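Local coordinates for arginase, mitochondrial (Medicago truncatula, PDB 6VSS), which catalyses the manganese-dependent hydrolysis of L-arginine to urea and L-ornithine, and also converts agmatine to putrescine, working as a homohexamer, at residues 46-50 with 113-117; 73-77 with 196-200; 213-217 with 255-261. One frame throughout, in Å; residues are numbered along the deposited sequence.

Contact 1: 46-50 with 113-117; sequences RAKFK and ITNVG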
loop_
_atom_site.group_PDB
_atom_site.type_symbol
_atom_site.label_atom_id
_atom_site.label_comp_id
_atom_site.label_asym_id
_atom_site.label_seq_id
_atom_site.Cartn_x
_atom_site.Cartn_y
_atom_site.Cartn_z
ATOM N N ARG B 46 -26.759 -1.126 28.647
ATOM C CA ARG B 46 -25.428 -0.468 28.601
ATOM C C ARG B 46 -25.620 0.984 29.010
ATOM O O ARG B 46 -24.769 1.500 29.759
ATOM C CB ARG B 46 -24.785 -0.683 27.235
ATOM C CG ARG B 46 -24.311 -2.114 27.067
ATOM C CD ARG B 46 -22.881 -2.291 27.561
ATOM N NE ARG B 46 -21.918 -1.369 26.992
ATOM C CZ ARG B 46 -20.783 -1.015 27.578
ATOM N NH1 ARG B 46 -20.405 -1.575 28.727
ATOM N NH2 ARG B 46 -19.987 -0.152 26.969
ATOM N N ALA B 47 -26.697 1.638 28.565
ATOM C CA ALA B 47 -26.897 3.065 28.922
ATOM C C ALA B 47 -27.143 3.175 30.444
ATOM O O ALA B 47 -26.713 4.180 31.103
ATOM C CB ALA B 47 -27.993 3.696 28.096
ATOM N N LYS B 48 -27.809 2.188 31.022
ATOM C CA LYS B 48 -28.179 2.202 32.461
ATOM C C LYS B 48 -26.868 2.136 33.253
ATOM O O LYS B 48 -26.679 2.927 34.183
ATOM C CB LYS B 48 -29.133 1.030 32.739
ATOM C CG LYS B 48 -29.259 0.565 34.185
ATOM C CD LYS B 48 -30.274 -0.586 34.339
ATOM C CE LYS B 48 -30.665 -0.845 35.773
ATOM N NZ LYS B 48 -29.570 -1.526 36.502
ATOM N N PHE B 49 -26.008 1.184 32.902
ATOM C CA PHE B 49 -24.658 1.037 33.495
ATOM C C PHE B 49 -23.955 2.417 33.503
ATOM O O PHE B 49 -23.688 2.974 34.599
ATOM C CB PHE B 49 -23.917 -0.068 32.757
ATOM C CG PHE B 49 -22.444 -0.125 33.079
ATOM C CD1 PHE B 49 -21.989 0.143 34.354
ATOM C CD2 PHE B 49 -21.524 -0.492 32.116
ATOM C CE1 PHE B 49 -20.636 0.073 34.640
ATOM C CE2 PHE B 49 -20.176 -0.535 32.403
ATOM C CZ PHE B 49 -19.734 -0.263 33.663
ATOM N N LYS B 50 -23.736 3.009 32.321
ATOM C CA LYS B 50 -22.914 4.236 32.164
ATOM C C LYS B 50 -23.598 5.420 32.853
ATOM O O LYS B 50 -22.869 6.198 33.473
ATOM C CB LYS B 50 -22.570 4.412 30.688
ATOM C CG LYS B 50 -21.678 3.297 30.150
ATOM C CD LYS B 50 -20.478 3.083 31.011
ATOM C CE LYS B 50 -19.459 2.141 30.425
ATOM N NZ LYS B 50 -18.853 2.668 29.182
ATOM N N ILE B 113 -15.957 10.933 28.532
ATOM C CA ILE B 113 -16.379 10.099 27.368
ATOM C C ILE B 113 -16.589 8.659 27.814
ATOM O O ILE B 113 -15.819 8.147 28.629
ATOM C CB ILE B 113 -15.378 10.226 26.206
ATOM C CG1 ILE B 113 -15.976 9.638 24.928
ATOM C CG2 ILE B 113 -14.032 9.576 26.593
ATOM C CD1 ILE B 113 -15.032 9.681 23.775
ATOM N N THR B 114 -17.642 8.037 27.296
ATOM C CA THR B 114 -17.943 6.646 27.637
ATOM C C THR B 114 -18.519 5.959 26.394
ATOM O O THR B 114 -19.245 6.611 25.628
ATOM C CB THR B 114 -18.836 6.654 28.886
ATOM O OG1 THR B 114 -18.858 5.338 29.409
ATOM C CG2 THR B 114 -20.269 7.008 28.610
ATOM N N ASN B 115 -18.328 4.650 26.292
ATOM C CA ASN B 115 -18.940 3.827 25.223
ATOM C C ASN B 115 -20.256 3.242 25.724
ATOM O O ASN B 115 -20.239 2.636 26.766
ATOM C CB ASN B 115 -18.012 2.706 24.786
ATOM C CG ASN B 115 -18.582 1.957 23.596
ATOM O OD1 ASN B 115 -19.296 2.516 22.752
ATOM N ND2 ASN B 115 -18.304 0.676 23.529
ATOM N N VAL B 116 -21.335 3.359 24.980
ATOM C CA VAL B 116 -22.600 2.632 25.271
ATOM C C VAL B 116 -22.581 1.363 24.417
ATOM O O VAL B 116 -22.461 0.279 24.986
ATOM C CB VAL B 116 -23.840 3.496 24.999
ATOM C CG1 VAL B 116 -25.116 2.660 24.941
ATOM C CG2 VAL B 116 -23.988 4.610 26.022
ATOM N N GLY B 117 -22.529 1.503 23.089
ATOM C CA GLY B 117 -22.307 0.356 22.191
ATOM C C GLY B 117 -22.923 0.563 20.825
ATOM O O GLY B 117 -23.176 1.694 20.483
HETATM O O HOH W 1 -16.177 3.292 27.865
#

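Contact 2: 73-77 with 196-200; sequences HHSSF and NYYSH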
loop_
_atom_site.group_PDB
_atom_site.type_symbol
_atom_site.label_atom_id
_atom_site.label_comp_id
_atom_site.label_asym_id
_atom_site.label_seq_id
_atom_site.Cartn_x
_atom_site.Cartn_y
_atom_site.Cartn_z
ATOM N N HIS B 73 -25.744 0.661 4.179
ATOM C CA HIS B 73 -26.554 0.217 3.013
ATOM C C HIS B 73 -27.250 1.416 2.331
ATOM O O HIS B 73 -27.971 1.204 1.338
ATOM C CB HIS B 73 -27.485 -0.935 3.374
ATOM C CG HIS B 73 -28.649 -0.545 4.224
ATOM N ND1 HIS B 73 -28.534 -0.402 5.575
ATOM C CD2 HIS B 73 -29.950 -0.336 3.904
ATOM C CE1 HIS B 73 -29.712 -0.062 6.064
ATOM N NE2 HIS B 73 -30.622 -0.038 5.049
ATOM N N HIS B 74 -27.088 2.618 2.856
ATOM C CA HIS B 74 -27.745 3.834 2.312
ATOM C C HIS B 74 -26.734 4.595 1.460
ATOM O O HIS B 74 -27.111 5.594 0.896
ATOM C CB HIS B 74 -28.378 4.667 3.458
ATOM C CG HIS B 74 -29.638 4.062 3.966
ATOM N ND1 HIS B 74 -30.473 3.298 3.153
ATOM C CD2 HIS B 74 -30.198 4.040 5.195
ATOM C CE1 HIS B 74 -31.500 2.860 3.848
ATOM N NE2 HIS B 74 -31.350 3.286 5.116
ATOM N N SER B 75 -25.484 4.146 1.403
ATOM C CA SER B 75 -24.399 4.802 0.633
ATOM C C SER B 75 -24.630 4.567 -0.867
ATOM O O SER B 75 -25.140 3.487 -1.261
ATOM C CB SER B 75 -23.045 4.326 1.067
ATOM O OG SER B 75 -22.854 4.457 2.460
ATOM N N SER B 76 -24.231 5.529 -1.680
ATOM C CA SER B 76 -24.464 5.568 -3.143
ATOM C C SER B 76 -23.327 4.825 -3.869
ATOM O O SER B 76 -23.575 4.317 -4.967
ATOM C CB SER B 76 -24.568 7.019 -3.584
ATOM O OG SER B 76 -23.600 7.804 -2.896
ATOM N N PHE B 77 -22.141 4.713 -3.260
ATOM C CA PHE B 77 -20.918 4.238 -3.968
ATOM C C PHE B 77 -20.285 3.081 -3.200
ATOM O O PHE B 77 -19.934 2.118 -3.846
ATOM C CB PHE B 77 -19.983 5.431 -4.195
ATOM C CG PHE B 77 -18.583 5.133 -4.672
ATOM C CD1 PHE B 77 -18.353 4.690 -5.968
ATOM C CD2 PHE B 77 -17.491 5.311 -3.824
ATOM C CE1 PHE B 77 -17.059 4.416 -6.391
ATOM C CE2 PHE B 77 -16.206 5.034 -4.254
ATOM C CZ PHE B 77 -15.990 4.604 -5.536
ATOM N N ASN B 196 -34.505 6.587 -3.103
ATOM C CA ASN B 196 -34.196 6.170 -1.703
ATOM C C ASN B 196 -34.369 7.358 -0.752
ATOM O O ASN B 196 -33.403 8.118 -0.507
ATOM C CB ASN B 196 -32.795 5.583 -1.505
ATOM C CG ASN B 196 -32.605 5.046 -0.095
ATOM O OD1 ASN B 196 -33.557 5.008 0.683
ATOM N ND2 ASN B 196 -31.394 4.609 0.235
ATOM N N TYR B 197 -35.554 7.452 -0.181
ATOM C CA TYR B 197 -35.923 8.378 0.906
ATOM C C TYR B 197 -34.843 8.511 2.009
ATOM O O TYR B 197 -34.685 9.575 2.575
ATOM C CB TYR B 197 -37.213 7.821 1.480
ATOM C CG TYR B 197 -37.793 8.710 2.528
ATOM C CD1 TYR B 197 -38.582 9.790 2.156
ATOM C CD2 TYR B 197 -37.560 8.471 3.869
ATOM C CE1 TYR B 197 -39.152 10.610 3.112
ATOM C CE2 TYR B 197 -38.113 9.290 4.836
ATOM C CZ TYR B 197 -38.914 10.360 4.453
ATOM O OH TYR B 197 -39.468 11.188 5.377
ATOM N N TYR B 198 -34.170 7.425 2.364
ATOM C CA TYR B 198 -33.198 7.334 3.486
ATOM C C TYR B 198 -31.747 7.411 2.977
ATOM O O TYR B 198 -30.847 6.951 3.698
ATOM C CB TYR B 198 -33.393 6.009 4.233
ATOM C CG TYR B 198 -34.729 5.915 4.910
ATOM C CD1 TYR B 198 -34.947 6.604 6.088
ATOM C CD2 TYR B 198 -35.788 5.200 4.354
ATOM C CE1 TYR B 198 -36.175 6.564 6.727
ATOM C CE2 TYR B 198 -37.024 5.141 4.985
ATOM C CZ TYR B 198 -37.213 5.828 6.176
ATOM O OH TYR B 198 -38.405 5.825 6.843
ATOM N N SER B 199 -31.519 7.902 1.763
ATOM C CA SER B 199 -30.163 7.977 1.147
ATOM C C SER B 199 -29.230 8.786 2.059
ATOM O O SER B 199 -29.717 9.726 2.702
ATOM C CB SER B 199 -30.244 8.599 -0.233
ATOM O OG SER B 199 -28.969 9.051 -0.699
ATOM N N HIS B 200 -27.922 8.551 1.976
ATOM C CA HIS B 200 -26.902 9.328 2.727
ATOM C C HIS B 200 -26.727 10.731 2.145
ATOM O O HIS B 200 -26.008 11.532 2.765
ATOM C CB HIS B 200 -25.600 8.554 2.803
ATOM C CG HIS B 200 -24.764 8.538 1.580
ATOM N ND1 HIS B 200 -23.406 8.295 1.652
ATOM C CD2 HIS B 200 -25.050 8.702 0.272
ATOM C CE1 HIS B 200 -22.889 8.290 0.446
ATOM N NE2 HIS B 200 -23.865 8.512 -0.415
#

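Contact 3: 213-217 with 255-261; sequences ARRLV and LKLGEGV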
loop_
_atom_site.group_PDB
_atom_site.type_symbol
_atom_site.label_atom_id
_atom_site.label_comp_id
_atom_site.label_asym_id
_atom_site.label_seq_id
_atom_site.Cartn_x
_atom_site.Cartn_y
_atom_site.Cartn_z
ATOM N N ALA B 213 -34.885 20.949 12.716
ATOM C CA ALA B 213 -33.760 21.906 12.838
ATOM C C ALA B 213 -34.225 23.299 12.409
ATOM O O ALA B 213 -35.107 23.372 11.537
ATOM C CB ALA B 213 -32.584 21.440 12.033
ATOM N N ARG B 214 -33.680 24.347 13.035
ATOM C CA ARG B 214 -33.936 25.758 12.639
ATOM C C ARG B 214 -32.780 26.222 11.750
ATOM O O ARG B 214 -32.934 26.190 10.560
ATOM C CB ARG B 214 -34.122 26.613 13.886
ATOM C CG ARG B 214 -34.330 28.094 13.608
ATOM C CD ARG B 214 -34.475 28.833 14.922
ATOM N NE ARG B 214 -33.211 28.787 15.640
ATOM C CZ ARG B 214 -32.783 29.706 16.472
ATOM N NH1 ARG B 214 -33.535 30.767 16.729
ATOM N NH2 ARG B 214 -31.602 29.551 17.048
ATOM N N ARG B 215 -31.641 26.560 12.328
ATOM C CA ARG B 215 -30.416 26.852 11.574
ATOM C C ARG B 215 -29.712 25.541 11.226
ATOM O O ARG B 215 -29.836 24.531 11.964
ATOM C CB ARG B 215 -29.549 27.792 12.396
ATOM C CG ARG B 215 -30.237 29.128 12.662
ATOM C CD ARG B 215 -29.311 30.107 13.342
ATOM N NE ARG B 215 -28.162 30.404 12.514
ATOM C CZ ARG B 215 -27.004 30.860 12.971
ATOM N NH1 ARG B 215 -26.812 31.086 14.264
ATOM N NH2 ARG B 215 -26.032 31.108 12.123
ATOM N N LEU B 216 -29.147 25.516 10.039
ATOM C CA LEU B 216 -28.270 24.431 9.568
ATOM C C LEU B 216 -27.066 25.135 8.972
ATOM O O LEU B 216 -27.195 25.733 7.910
ATOM C CB LEU B 216 -29.005 23.593 8.533
ATOM C CG LEU B 216 -28.151 22.634 7.699
ATOM C CD1 LEU B 216 -27.254 21.768 8.568
ATOM C CD2 LEU B 216 -29.079 21.779 6.838
ATOM N N VAL B 217 -25.959 25.113 9.658
ATOM C CA VAL B 217 -24.738 25.825 9.200
ATOM C C VAL B 217 -23.814 24.780 8.612
ATOM O O VAL B 217 -23.447 23.899 9.378
ATOM C CB VAL B 217 -24.094 26.557 10.372
ATOM C CG1 VAL B 217 -22.861 27.318 9.939
ATOM C CG2 VAL B 217 -25.108 27.453 11.042
ATOM N N LEU B 255 -19.114 31.274 15.823
ATOM C CA LEU B 255 -20.520 30.869 15.721
ATOM C C LEU B 255 -21.138 30.803 17.104
ATOM O O LEU B 255 -20.454 30.383 18.055
ATOM C CB LEU B 255 -20.580 29.494 15.063
ATOM C CG LEU B 255 -20.232 29.476 13.584
ATOM C CD1 LEU B 255 -20.098 28.026 13.127
ATOM C CD2 LEU B 255 -21.319 30.216 12.807
ATOM N N LYS B 256 -22.401 31.196 17.190
ATOM C CA LYS B 256 -23.184 31.119 18.438
ATOM C C LYS B 256 -24.532 30.513 18.077
ATOM O O LYS B 256 -25.343 31.179 17.420
ATOM C CB LYS B 256 -23.287 32.508 19.074
ATOM C CG LYS B 256 -21.941 33.229 19.110
ATOM C CD LYS B 256 -21.842 34.622 19.808
ATOM C CE LYS B 256 -20.481 35.227 19.538
ATOM N NZ LYS B 256 -20.165 36.329 20.470
ATOM N N LEU B 257 -24.720 29.250 18.413
ATOM C CA LEU B 257 -25.872 28.508 17.856
ATOM C C LEU B 257 -26.790 28.174 19.007
ATOM O O LEU B 257 -26.322 28.177 20.131
ATOM C CB LEU B 257 -25.421 27.244 17.109
ATOM C CG LEU B 257 -24.705 27.429 15.760
ATOM C CD1 LEU B 257 -24.497 26.075 15.060
ATOM C CD2 LEU B 257 -25.460 28.323 14.812
ATOM N N GLY B 258 -28.045 27.891 18.701
ATOM C CA GLY B 258 -28.975 27.295 19.665
ATOM C C GLY B 258 -29.708 28.351 20.487
ATOM O O GLY B 258 -30.595 27.963 21.254
ATOM N N GLU B 259 -29.390 29.632 20.352
ATOM C CA GLU B 259 -30.037 30.644 21.232
ATOM C C GLU B 259 -31.528 30.692 20.890
ATOM O O GLU B 259 -31.874 31.090 19.745
ATOM C CB GLU B 259 -29.293 31.976 21.180
ATOM C CG GLU B 259 -27.902 31.884 21.827
ATOM C CD GLU B 259 -27.214 33.201 22.194
ATOM O OE1 GLU B 259 -27.630 33.839 23.211
ATOM O OE2 GLU B 259 -26.246 33.593 21.478
ATOM N N GLY B 260 -32.354 30.223 21.828
ATOM C CA GLY B 260 -33.832 30.259 21.767
ATOM C C GLY B 260 -34.416 28.986 21.166
ATOM O O GLY B 260 -35.614 28.983 20.851
ATOM N N VAL B 261 -33.614 27.938 20.935
ATOM C CA VAL B 261 -34.200 26.620 20.571
ATOM C C VAL B 261 -33.641 25.639 21.586
ATOM O O VAL B 261 -33.075 26.091 22.568
ATOM C CB VAL B 261 -33.941 26.217 19.108
ATOM C CG1 VAL B 261 -34.688 27.103 18.139
ATOM C CG2 VAL B 261 -32.449 26.193 18.764
#

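Contact 1: 46-50 with 113-117
K50 and R46, one turn apart on helix 25-57, both turn CG away from their own carbonyl carbon (chi1 -65° and -73°) and then bend at chi2, which folds their charged ends onto strand 113-118. The axes of 46-50 and 113-117 approach to 8.0 Å, with the two running roughly antiparallel. K50 serves the start of the segment, T114 and N115: its ammonium group donates to T114 OG1, with NZ to OG1 at 2.7 Å, and to the backbone oxygen of N115, with NZ to O at 2.8 Å. A water accepts from K50 NZ and also from the backbone N of N115, so lysine and strand are joined a third time. R46 works further along, where NE points almost straight at V116 O, 2.7 Å away and in the plane of both the guanidinium and the carbonyl; NH2 adds a weak bond to the same oxygen. Apolar packing is slight: V116 CG1 lies 4.1 Å from R46 CB and also meets A47 CB. Both basic groups also form salt bridges to D126 of the second subunit. Replacing K50 by alanine removes the ammonium group, which is likely to leave T114 OG1 and the N115 carbonyl without this donor, and D126 of that subunit with one cation fewer. Two buried cations thus bind carbonyls of the strand and share a carboxylate of the second subunit, an arrangement that ties one of the two outermost strands of this chain's sheet to the N-terminal helix and to the subunit interface, and that probably keeps both side chains charged.

Contact 2: 73-77 with 196-200
S76 OG and H200 NE2 make the shortest polar bond here, 2.6 Å, with the hydroxyl at the edge of the imidazole and near its plane. The S76 chi1 of 40° tucks OG between the backbone N and the carbonyl carbon, on the side that faces the ring. S75 CA lies over the centre of one face of the same ring, 3.7 Å from the H200 centroid, a CH-pi contact almost along the ring normal. A backbone bond completes the grip: H200 N donates to H74 O from above the carbonyl plane at 3.3 Å.

The H74 ring lies between Y198 and H73: Y198 O sits 3.1 Å above one face, toward the rim near CG, and H73 CE1 is over the opposite face. Y198 CB is 3.7 Å from the H74 centroid, over the face. The H74 and Y198 rings are nearly parallel but slid apart. N196 closes an Asx turn, its OD1 accepting from Y198 N, within a type I turn.

Both loops belong to the substrate side: S76 binds L-ornithine, and N196 probably binds substrate, as in relatives. H200 also bonds through ND1 to E312, a putative substrate-binding residue, and its side chain lies about 6 Å from a manganese ion. With polar partners at both ring nitrogens, the H200 imidazole is probably held in its rotation, and links S76 to E312.

Contact 3: 213-217 with 255-261
R214 and R215, consecutive residues, each lay a guanidinium against an aliphatic side chain of the loop 255-261. V261 CG1 stands over one face of the R214 group, 3.4 Å from NE, and L257 CD2 over one face of the R215 group, 3.1 Å from NH1. R214 gets there by running extended, with CG anti to its N (chi1 177°), before the chain bends at chi3. Purely apolar packing comes next along the strand: V217 CG2 meets L257 CD2 at 3.9 Å, and its CG1 comes near L255 CD1.

Hydrogen bonding across the contact rests on R214 NH2, which donates to E259 O at 3.1 Å, the donor standing well above the carbonyl plane. That oxygen belongs to the type II turn from G258 to V261, in which the positive phi angles of G258 and G260 favour glycine.

The principal charge partners lie outside. R214 forms a salt bridge to D179, whose carboxylate also accepts from G258 N and R215 N, and R215 pairs with E238. N-H groups of both guanidiniums thus go to carboxylates and a carbonyl, while V261 and L257 lie against one face each, joining the start of strand 213-221 to the loop before strand 264-269.

Contacts 1 and 3 reach the same parallel sheet, the first at strand 113-118, one of its outermost strands, and the third near the other margin, at strand 213-221. Contact 1 is wholly buried, partly by another subunit, and spends its cations on backbone carbonyls, a threonine hydroxyl and a carboxylate of the second subunit. Contact 3 is partly buried, no other chain touches it, and its arginines lie face-on against aliphatic groups. Contact 2 differs from both: it joins two loops that follow strands 63-69 and 178-183, and it relies on imidazole, hydroxyl and backbone groups, with H200 close to the manganese site. None of the three touches another.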